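Long-range contact in fructuronate-tagaturonate epimerase UxaE from Cohnella laeviribosi in complex with 1 glycerol (Cohnella laeviribosi, PDB 6IL9), which probably interconverts D-tagaturonate and D-fructuronate by epimerisation, using a zinc-bearing TIM barrel: residues Y19-M33 against A141-E153. Sequence-based numbering, arbitrary orientation.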
ATOM      1  N   TYR A  19       5.178 -14.565  22.259  1.00 21.47           N
ATOM      2  CA  TYR A  19       4.151 -14.561  21.231  1.00 22.89           C
ATOM      3  C   TYR A  19       3.843 -16.008  20.867  1.00 21.37           C
ATOM      4  O   TYR A  19       4.728 -16.711  20.376  1.00 21.53           O
ATOM      5  CB  TYR A  19       4.607 -13.758  20.021  1.00 19.62           C
ATOM      6  CG  TYR A  19       4.677 -12.269  20.318  1.00 19.41           C
ATOM      7  CD1 TYR A  19       3.520 -11.499  20.372  1.00 20.95           C
ATOM      8  CD2 TYR A  19       5.893 -11.643  20.570  1.00 17.68           C
ATOM      9  CE1 TYR A  19       3.577 -10.132  20.659  1.00 22.10           C
ATOM     10  CE2 TYR A  19       5.963 -10.280  20.847  1.00 20.04           C
ATOM     11  CZ  TYR A  19       4.801  -9.531  20.892  1.00 23.23           C
ATOM     12  OH  TYR A  19       4.863  -8.182  21.170  1.00 23.51           O
ATOM     13  N   PRO A  20       2.628 -16.498  21.132  1.00 25.50           N
ATOM     14  CA  PRO A  20       2.428 -17.953  21.140  1.00 27.16           C
ATOM     15  C   PRO A  20       2.554 -18.584  19.770  1.00 27.45           C
ATOM     16  O   PRO A  20       2.952 -19.752  19.677  1.00 31.55           O
ATOM     17  CB  PRO A  20       1.015 -18.107  21.720  1.00 30.79           C
ATOM     18  CG  PRO A  20       0.335 -16.821  21.408  1.00 30.40           C
ATOM     19  CD  PRO A  20       1.403 -15.760  21.480  1.00 24.84           C
ATOM     20  N   ARG A  21       2.263 -17.847  18.700  1.00 23.51           N
ATOM     21  CA  ARG A  21       2.362 -18.397  17.357  1.00 20.68           C
ATOM     22  C   ARG A  21       3.750 -18.233  16.747  1.00 23.68           C
ATOM     23  O   ARG A  21       3.944 -18.590  15.578  1.00 25.76           O
ATOM     24  CB  ARG A  21       1.313 -17.744  16.451  1.00 22.58           C
ATOM     25  CG  ARG A  21      -0.133 -18.002  16.865  1.00 24.43           C
ATOM     26  CD  ARG A  21      -1.085 -17.233  15.948  1.00 29.41           C
ATOM     27  NE  ARG A  21      -2.502 -17.438  16.253  1.00 34.60           N
ATOM     28  CZ  ARG A  21      -3.319 -18.233  15.560  1.00 35.00           C
ATOM     29  NH1 ARG A  21      -2.869 -18.926  14.518  1.00 35.85           N
ATOM     30  NH2 ARG A  21      -4.592 -18.337  15.909  1.00 38.01           N
ATOM     31  N   SER A  22       4.731 -17.733  17.508  1.00 21.36           N
ATOM     32  CA  SER A  22       6.045 -17.421  16.968  1.00 19.04           C
ATOM     33  C   SER A  22       7.050 -18.556  17.104  1.00 19.93           C
ATOM     34  O   SER A  22       8.204 -18.387  16.696  1.00 22.61           O
ATOM     35  CB  SER A  22       6.623 -16.170  17.655  1.00 20.92           C
ATOM     36  OG  SER A  22       7.003 -16.474  18.995  1.00 21.68           O
ATOM     37  N   ARG A  23       6.665 -19.690  17.678  1.00 25.12           N
ATOM     38  CA  ARG A  23       7.616 -20.773  17.901  1.00 26.58           C
ATOM     39  C   ARG A  23       7.870 -21.504  16.591  1.00 26.08           C
ATOM     40  O   ARG A  23       6.939 -22.050  15.990  1.00 28.82           O
ATOM     41  CB  ARG A  23       7.088 -21.733  18.961  1.00 27.61           C
ATOM     42  CG  ARG A  23       7.075 -21.131  20.346  1.00 30.87           C
ATOM     43  CD  ARG A  23       6.456 -22.088  21.338  1.00 33.02           C
ATOM     44  NE  ARG A  23       6.464 -21.545  22.692  1.00 40.73           N
ATOM     45  CZ  ARG A  23       5.420 -20.962  23.271  1.00 41.15           C
ATOM     46  NH1 ARG A  23       4.274 -20.838  22.612  1.00 39.62           N
ATOM     47  NH2 ARG A  23       5.527 -20.501  24.512  1.00 40.98           N
ATOM     48  N   HIS A  24       9.128 -21.510  16.153  1.00 26.69           N
ATOM     49  CA  HIS A  24       9.536 -22.204  14.940  1.00 29.38           C
ATOM     50  C   HIS A  24      10.839 -22.945  15.206  1.00 29.81           C
ATOM     51  O   HIS A  24      11.470 -22.779  16.254  1.00 29.35           O
ATOM     52  CB  HIS A  24       9.665 -21.230  13.765  1.00 29.36           C
ATOM     53  CG  HIS A  24       8.363 -20.598  13.389  1.00 29.13           C
ATOM     54  ND1 HIS A  24       7.908 -19.430  13.965  1.00 27.91           N
ATOM     55  CD2 HIS A  24       7.392 -21.004  12.537  1.00 28.30           C
ATOM     56  CE1 HIS A  24       6.719 -19.136  13.469  1.00 26.76           C
ATOM     57  NE2 HIS A  24       6.386 -20.072  12.597  1.00 30.77           N
ATOM     58  N   GLU A  25      11.225 -23.790  14.251  1.00 30.36           N
ATOM     59  CA  GLU A  25      12.364 -24.673  14.438  1.00 35.95           C
ATOM     60  C   GLU A  25      13.036 -24.917  13.094  1.00 33.60           C
ATOM     61  O   GLU A  25      12.356 -25.157  12.095  1.00 35.19           O
ATOM     62  CB  GLU A  25      11.916 -26.000  15.057  1.00 37.84           C
ATOM     63  CG  GLU A  25      12.975 -27.081  15.085  1.00 45.35           C
ATOM     64  CD  GLU A  25      12.802 -28.005  16.274  1.00 53.96           C
ATOM     65  OE1 GLU A  25      13.815 -28.577  16.743  1.00 52.65           O
ATOM     66  OE2 GLU A  25      11.645 -28.154  16.736  1.00 54.85           O
ATOM     67  N   SER A  26      14.364 -24.842  13.077  1.00 35.18           N
ATOM     68  CA  SER A  26      15.158 -25.164  11.892  1.00 38.44           C
ATOM     69  C   SER A  26      16.324 -26.037  12.333  1.00 40.30           C
ATOM     70  O   SER A  26      17.244 -25.551  12.999  1.00 35.34           O
ATOM     71  CB  SER A  26      15.659 -23.903  11.187  1.00 35.89           C
ATOM     72  OG  SER A  26      16.500 -24.231  10.088  1.00 40.55           O
ATOM     73  N   GLU A  27      16.286 -27.313  11.950  1.00 39.97           N
ATOM     74  CA  GLU A  27      17.282 -28.311  12.363  1.00 43.94           C
ATOM     75  C   GLU A  27      17.238 -28.362  13.890  1.00 43.23           C
ATOM     76  O   GLU A  27      16.143 -28.492  14.461  1.00 44.29           O
ATOM     77  CB  GLU A  27      18.638 -27.987  11.748  1.00 47.60           C
ATOM     78  CG  GLU A  27      18.697 -28.201  10.242  1.00 49.90           C
ATOM     79  CD  GLU A  27      20.030 -27.787   9.644  1.00 59.64           C
ATOM     80  OE1 GLU A  27      20.487 -26.658   9.931  1.00 56.84           O
ATOM     81  OE2 GLU A  27      20.620 -28.587   8.886  1.00 65.14           O
ATOM     82  N   GLY A  28      18.362 -28.244  14.585  1.00 41.91           N
ATOM     83  CA  GLY A  28      18.340 -28.337  16.029  1.00 39.34           C
ATOM     84  C   GLY A  28      18.122 -27.039  16.776  1.00 38.83           C
ATOM     85  O   GLY A  28      18.265 -27.021  18.003  1.00 37.32           O
ATOM     86  N   THR A  29      17.778 -25.953  16.090  1.00 40.12           N
ATOM     87  CA  THR A  29      17.610 -24.649  16.719  1.00 37.60           C
ATOM     88  C   THR A  29      16.134 -24.295  16.821  1.00 34.68           C
ATOM     89  O   THR A  29      15.421 -24.302  15.814  1.00 31.20           O
ATOM     90  CB  THR A  29      18.343 -23.554  15.941  1.00 36.67           C
ATOM     91  OG1 THR A  29      19.724 -23.903  15.798  1.00 33.81           O
ATOM     92  CG2 THR A  29      18.232 -22.212  16.676  1.00 32.20           C
ATOM     93  N   ARG A  30      15.692 -23.973  18.036  1.00 33.60           N
ATOM     94  CA  ARG A  30      14.353 -23.463  18.298  1.00 34.97           C
ATOM     95  C   ARG A  30      14.404 -21.942  18.399  1.00 29.92           C
ATOM     96  O   ARG A  30      15.338 -21.386  18.977  1.00 27.91           O
ATOM     97  CB  ARG A  30      13.797 -24.046  19.595  1.00 35.37           C
ATOM     98  CG  ARG A  30      13.119 -25.390  19.441  1.00 39.66           C
ATOM     99  CD  ARG A  30      13.176 -26.168  20.746  1.00 44.22           C
ATOM    100  NE  ARG A  30      14.553 -26.471  21.128  1.00 49.78           N
ATOM    101  CZ  ARG A  30      15.130 -26.065  22.254  1.00 49.47           C
ATOM    102  NH1 ARG A  30      14.452 -25.333  23.130  1.00 53.41           N
ATOM    103  NH2 ARG A  30      16.391 -26.396  22.507  1.00 48.78           N
ATOM    104  N   VAL A  31      13.412 -21.270  17.821  1.00 29.71           N
ATOM    105  CA  VAL A  31      13.357 -19.812  17.861  1.00 28.42           C
ATOM    106  C   VAL A  31      11.934 -19.386  18.191  1.00 29.28           C
ATOM    107  O   VAL A  31      10.964 -20.009  17.743  1.00 28.18           O
ATOM    108  CB  VAL A  31      13.816 -19.174  16.532  1.00 30.94           C
ATOM    109  CG1 VAL A  31      15.320 -19.325  16.351  1.00 32.63           C
ATOM    110  CG2 VAL A  31      13.077 -19.798  15.367  1.00 31.56           C
ATOM    111  N   GLN A  32      11.815 -18.323  18.987  1.00 25.02           N
ATOM    112  CA  GLN A  32      10.525 -17.713  19.279  1.00 22.46           C
ATOM    113  C   GLN A  32      10.731 -16.213  19.401  1.00 19.23           C
ATOM    114  O   GLN A  32      11.862 -15.729  19.448  1.00 19.22           O
ATOM    115  CB  GLN A  32       9.911 -18.277  20.562  1.00 23.34           C
ATOM    116  CG  GLN A  32      10.685 -17.935  21.814  1.00 26.02           C
ATOM    117  CD  GLN A  32      10.161 -18.681  23.023  1.00 31.25           C
ATOM    118  OE1 GLN A  32       9.578 -19.761  22.897  1.00 35.59           O
ATOM    119  NE2 GLN A  32      10.351 -18.106  24.201  1.00 30.55           N
ATOM    120  N   MET A  33       9.619 -15.476  19.442  1.00 17.65           N
ATOM    121  CA  MET A  33       9.635 -14.031  19.628  1.00 17.49           C
ATOM    122  C   MET A  33       9.021 -13.679  20.977  1.00 19.53           C
ATOM    123  O   MET A  33       8.056 -14.313  21.421  1.00 19.27           O
ATOM    124  CB  MET A  33       8.863 -13.316  18.508  1.00 16.57           C
ATOM    125  CG  MET A  33       9.061 -11.810  18.484  1.00 22.29           C
ATOM    126  SD  MET A  33       8.281 -10.973  17.059  1.00 21.68           S
ATOM    127  CE  MET A  33       8.946 -12.111  15.777  1.00 11.03           C
ATOM    128  N   ALA A 141       9.672  -5.409   8.510  1.00 17.44           N
ATOM    129  CA  ALA A 141       8.495  -5.404   9.373  1.00 19.22           C
ATOM    130  C   ALA A 141       7.499  -6.476   8.948  1.00 16.38           C
ATOM    131  O   ALA A 141       6.915  -7.159   9.792  1.00 17.39           O
ATOM    132  CB  ALA A 141       7.841  -4.017   9.366  1.00 16.68           C
ATOM    133  N   ALA A 142       7.316  -6.657   7.631  1.00 16.05           N
ATOM    134  CA  ALA A 142       6.397  -7.685   7.145  1.00 16.72           C
ATOM    135  C   ALA A 142       6.908  -9.093   7.436  1.00 16.43           C
ATOM    136  O   ALA A 142       6.129  -9.970   7.823  1.00 17.45           O
ATOM    137  CB  ALA A 142       6.163  -7.515   5.640  1.00 16.01           C
ATOM    138  N   ALA A 143       8.209  -9.333   7.239  1.00 16.43           N
ATOM    139  CA  ALA A 143       8.759 -10.664   7.485  1.00 15.16           C
ATOM    140  C   ALA A 143       8.661 -11.034   8.957  1.00 18.75           C
ATOM    141  O   ALA A 143       8.314 -12.171   9.302  1.00 17.23           O
ATOM    142  CB  ALA A 143      10.219 -10.733   7.023  1.00 16.63           C
ATOM    143  N   TYR A 144       8.976 -10.092   9.838  1.00 18.34           N
ATOM    144  CA  TYR A 144       8.878 -10.380  11.261  1.00 17.20           C
ATOM    145  C   TYR A 144       7.430 -10.553  11.690  1.00 16.33           C
ATOM    146  O   TYR A 144       7.144 -11.307  12.629  1.00 17.55           O
ATOM    147  CB  TYR A 144       9.560  -9.269  12.052  1.00 19.03           C
ATOM    148  CG  TYR A 144      11.067  -9.401  12.137  1.00 18.36           C
ATOM    149  CD1 TYR A 144      11.649 -10.533  12.693  1.00 18.69           C
ATOM    150  CD2 TYR A 144      11.898  -8.393  11.677  1.00 17.28           C
ATOM    151  CE1 TYR A 144      13.023 -10.655  12.787  1.00 20.93           C
ATOM    152  CE2 TYR A 144      13.282  -8.513  11.759  1.00 18.13           C
ATOM    153  CZ  TYR A 144      13.828  -9.639  12.322  1.00 20.65           C
ATOM    154  OH  TYR A 144      15.201  -9.742  12.415  1.00 22.71           O
ATOM    155  N   ALA A 145       6.507  -9.869  11.015  1.00 14.65           N
ATOM    156  CA  ALA A 145       5.094 -10.004  11.342  1.00 16.58           C
ATOM    157  C   ALA A 145       4.584 -11.409  11.045  1.00 17.21           C
ATOM    158  O   ALA A 145       3.879 -12.005  11.867  1.00 18.04           O
ATOM    159  CB  ALA A 145       4.278  -8.969  10.572  1.00 15.83           C
ATOM    160  N   VAL A 146       4.902 -11.952   9.865  1.00 16.50           N
ATOM    161  CA  VAL A 146       4.375 -13.288   9.576  1.00 17.24           C
ATOM    162  C   VAL A 146       5.061 -14.325  10.451  1.00 16.90           C
ATOM    163  O   VAL A 146       4.463 -15.352  10.784  1.00 19.33           O
ATOM    164  CB  VAL A 146       4.488 -13.660   8.082  1.00 18.23           C
ATOM    165  CG1 VAL A 146       3.663 -12.711   7.234  1.00 18.65           C
ATOM    166  CG2 VAL A 146       5.945 -13.704   7.620  1.00 15.74           C
ATOM    167  N   PHE A 147       6.312 -14.078  10.847  1.00 18.75           N
ATOM    168  CA  PHE A 147       6.982 -14.984  11.775  1.00 20.34           C
ATOM    169  C   PHE A 147       6.318 -14.936  13.148  1.00 19.44           C
ATOM    170  O   PHE A 147       6.003 -15.978  13.734  1.00 19.38           O
ATOM    171  CB  PHE A 147       8.470 -14.622  11.865  1.00 18.36           C
ATOM    172  CG  PHE A 147       9.308 -15.616  12.643  1.00 20.85           C
ATOM    173  CD1 PHE A 147       9.814 -16.753  12.031  1.00 24.89           C
ATOM    174  CD2 PHE A 147       9.603 -15.386  13.975  1.00 23.51           C
ATOM    175  CE1 PHE A 147      10.588 -17.660  12.748  1.00 29.16           C
ATOM    176  CE2 PHE A 147      10.376 -16.292  14.699  1.00 27.85           C
ATOM    177  CZ  PHE A 147      10.869 -17.425  14.078  1.00 28.23           C
ATOM    178  N   GLN A 148       6.072 -13.728  13.658  1.00 17.18           N
ATOM    179  CA  GLN A 148       5.417 -13.565  14.952  1.00 19.37           C
ATOM    180  C   GLN A 148       4.078 -14.284  15.007  1.00 20.71           C
ATOM    181  O   GLN A 148       3.738 -14.905  16.022  1.00 19.94           O
ATOM    182  CB  GLN A 148       5.217 -12.085  15.246  1.00 19.50           C
ATOM    183  CG  GLN A 148       4.487 -11.817  16.550  1.00 20.19           C
ATOM    184  CD  GLN A 148       4.300 -10.340  16.804  1.00 18.92           C
ATOM    185  OE1 GLN A 148       5.211  -9.540  16.582  1.00 22.59           O
ATOM    186  NE2 GLN A 148       3.123  -9.970  17.276  1.00 21.21           N
ATOM    187  N   GLU A 149       3.297 -14.196  13.933  1.00 20.25           N
ATOM    188  CA  GLU A 149       1.953 -14.745  13.884  1.00 21.03           C
ATOM    189  C   GLU A 149       1.892 -16.144  13.299  1.00 22.20           C
ATOM    190  O   GLU A 149       0.791 -16.703  13.190  1.00 24.46           O
ATOM    191  CB  GLU A 149       1.043 -13.821  13.068  1.00 22.40           C
ATOM    192  CG  GLU A 149       0.890 -12.440  13.651  1.00 24.30           C
ATOM    193  CD  GLU A 149       0.141 -12.451  14.970  1.00 26.85           C
ATOM    194  OE1 GLU A 149      -0.728 -13.334  15.159  1.00 29.08           O
ATOM    195  OE2 GLU A 149       0.431 -11.579  15.813  1.00 28.90           O
ATOM    196  N   GLY A 150       3.029 -16.718  12.921  1.00 22.75           N
ATOM    197  CA  GLY A 150       3.037 -18.051  12.345  1.00 23.87           C
ATOM    198  C   GLY A 150       2.172 -18.155  11.111  1.00 24.26           C
ATOM    199  O   GLY A 150       1.443 -19.141  10.940  1.00 28.27           O
ATOM    200  N   TYR A 151       2.210 -17.135  10.262  1.00 21.06           N
ATOM    201  CA  TYR A 151       1.381 -17.071   9.060  1.00 19.29           C
ATOM    202  C   TYR A 151       2.238 -17.531   7.893  1.00 20.50           C
ATOM    203  O   TYR A 151       3.107 -16.795   7.422  1.00 20.13           O
ATOM    204  CB  TYR A 151       0.867 -15.655   8.849  1.00 20.65           C
ATOM    205  CG  TYR A 151      -0.015 -15.476   7.631  1.00 19.05           C
ATOM    206  CD1 TYR A 151      -1.379 -15.716   7.706  1.00 19.95           C
ATOM    207  CD2 TYR A 151       0.514 -15.016   6.430  1.00 20.49           C
ATOM    208  CE1 TYR A 151      -2.198 -15.535   6.600  1.00 20.89           C
ATOM    209  CE2 TYR A 151      -0.297 -14.827   5.310  1.00 19.29           C
ATOM    210  CZ  TYR A 151      -1.653 -15.087   5.412  1.00 18.25           C
ATOM    211  OH  TYR A 151      -2.463 -14.906   4.314  1.00 19.58           O
ATOM    212  N   THR A 152       1.990 -18.756   7.424  1.00 22.05           N
ATOM    213  CA  THR A 152       2.836 -19.380   6.418  1.00 23.46           C
ATOM    214  C   THR A 152       2.225 -19.362   5.026  1.00 22.91           C
ATOM    215  O   THR A 152       2.825 -19.913   4.099  1.00 26.67           O
ATOM    216  CB  THR A 152       3.146 -20.831   6.815  1.00 26.20           C
ATOM    217  OG1 THR A 152       1.938 -21.603   6.772  1.00 28.31           O
ATOM    218  CG2 THR A 152       3.724 -20.886   8.216  1.00 26.43           C
ATOM    219  N   GLU A 153       1.056 -18.739   4.855  1.00 22.05           N
ATOM    220  CA  GLU A 153       0.354 -18.759   3.577  1.00 22.70           C
ATOM    221  C   GLU A 153       1.000 -17.878   2.517  1.00 24.23           C
ATOM    222  O   GLU A 153       0.661 -18.017   1.339  1.00 25.82           O
ATOM    223  CB  GLU A 153      -1.101 -18.325   3.767  1.00 24.74           C
ATOM    224  CG  GLU A 153      -1.996 -19.409   4.339  1.00 31.58           C
ATOM    225  CD  GLU A 153      -1.654 -19.753   5.765  1.00 37.73           C
ATOM    226  OE1 GLU A 153      -1.495 -18.819   6.582  1.00 38.16           O
ATOM    227  OE2 GLU A 153      -1.539 -20.960   6.078  1.00 43.06           O
TER
HETATM  228  O   HOH W   1       1.863 -15.042  18.336  1.00 24.31           O
HETATM  229  O   HOH W   2      -0.368 -19.764  13.392  1.00 33.71           O
HETATM  230  O   HOH W   3       3.645 -21.299  11.903  1.00 32.11           O
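Gly150 O accepts two water hydrogens, one from a water 2.9 Å from Arg21 NH1, the other from a water 3.1 Å from His24 NE2, tying both side chains to the Schellman motif that follows the helix. A third water links Arg21 N to Gln148 O; no direct hydrogen bond joins the segments. His24 ND1 sits over one face of the Phe147 ring, offset toward the rim, 3.4 Å from CE1, the rings meeting obliquely at 36°; the imidazole edge also brings CE1 within 3.2 Å of Phe147 O. The Phe147 ring swings out opposite its own amide nitrogen (chi1 -172°) and presents its rim to Val31 CG2 (3.5 Å from CZ) and Met33 CE. Replacing Phe147 by alanine would probably open a gap and leave these three groups without the ring they pack on. The extended Gln148 lays its amide on the Tyr19 ring, planes 25° apart, NE2 3.4 Å from CE1, while Lys40 binds OE1 and Glu469 the Tyr19 hydroxyl. Ser22 OG hydrogen-bonds to Tyr19 O and accepts from Met33 N (2.8 Å), bridging to strand 29-36. The N-terminal antiparallel sheet thus packs on helix 135-149, part of the beta-alpha-beta crossover joining TIM-barrel strands 117-124 and 156-162.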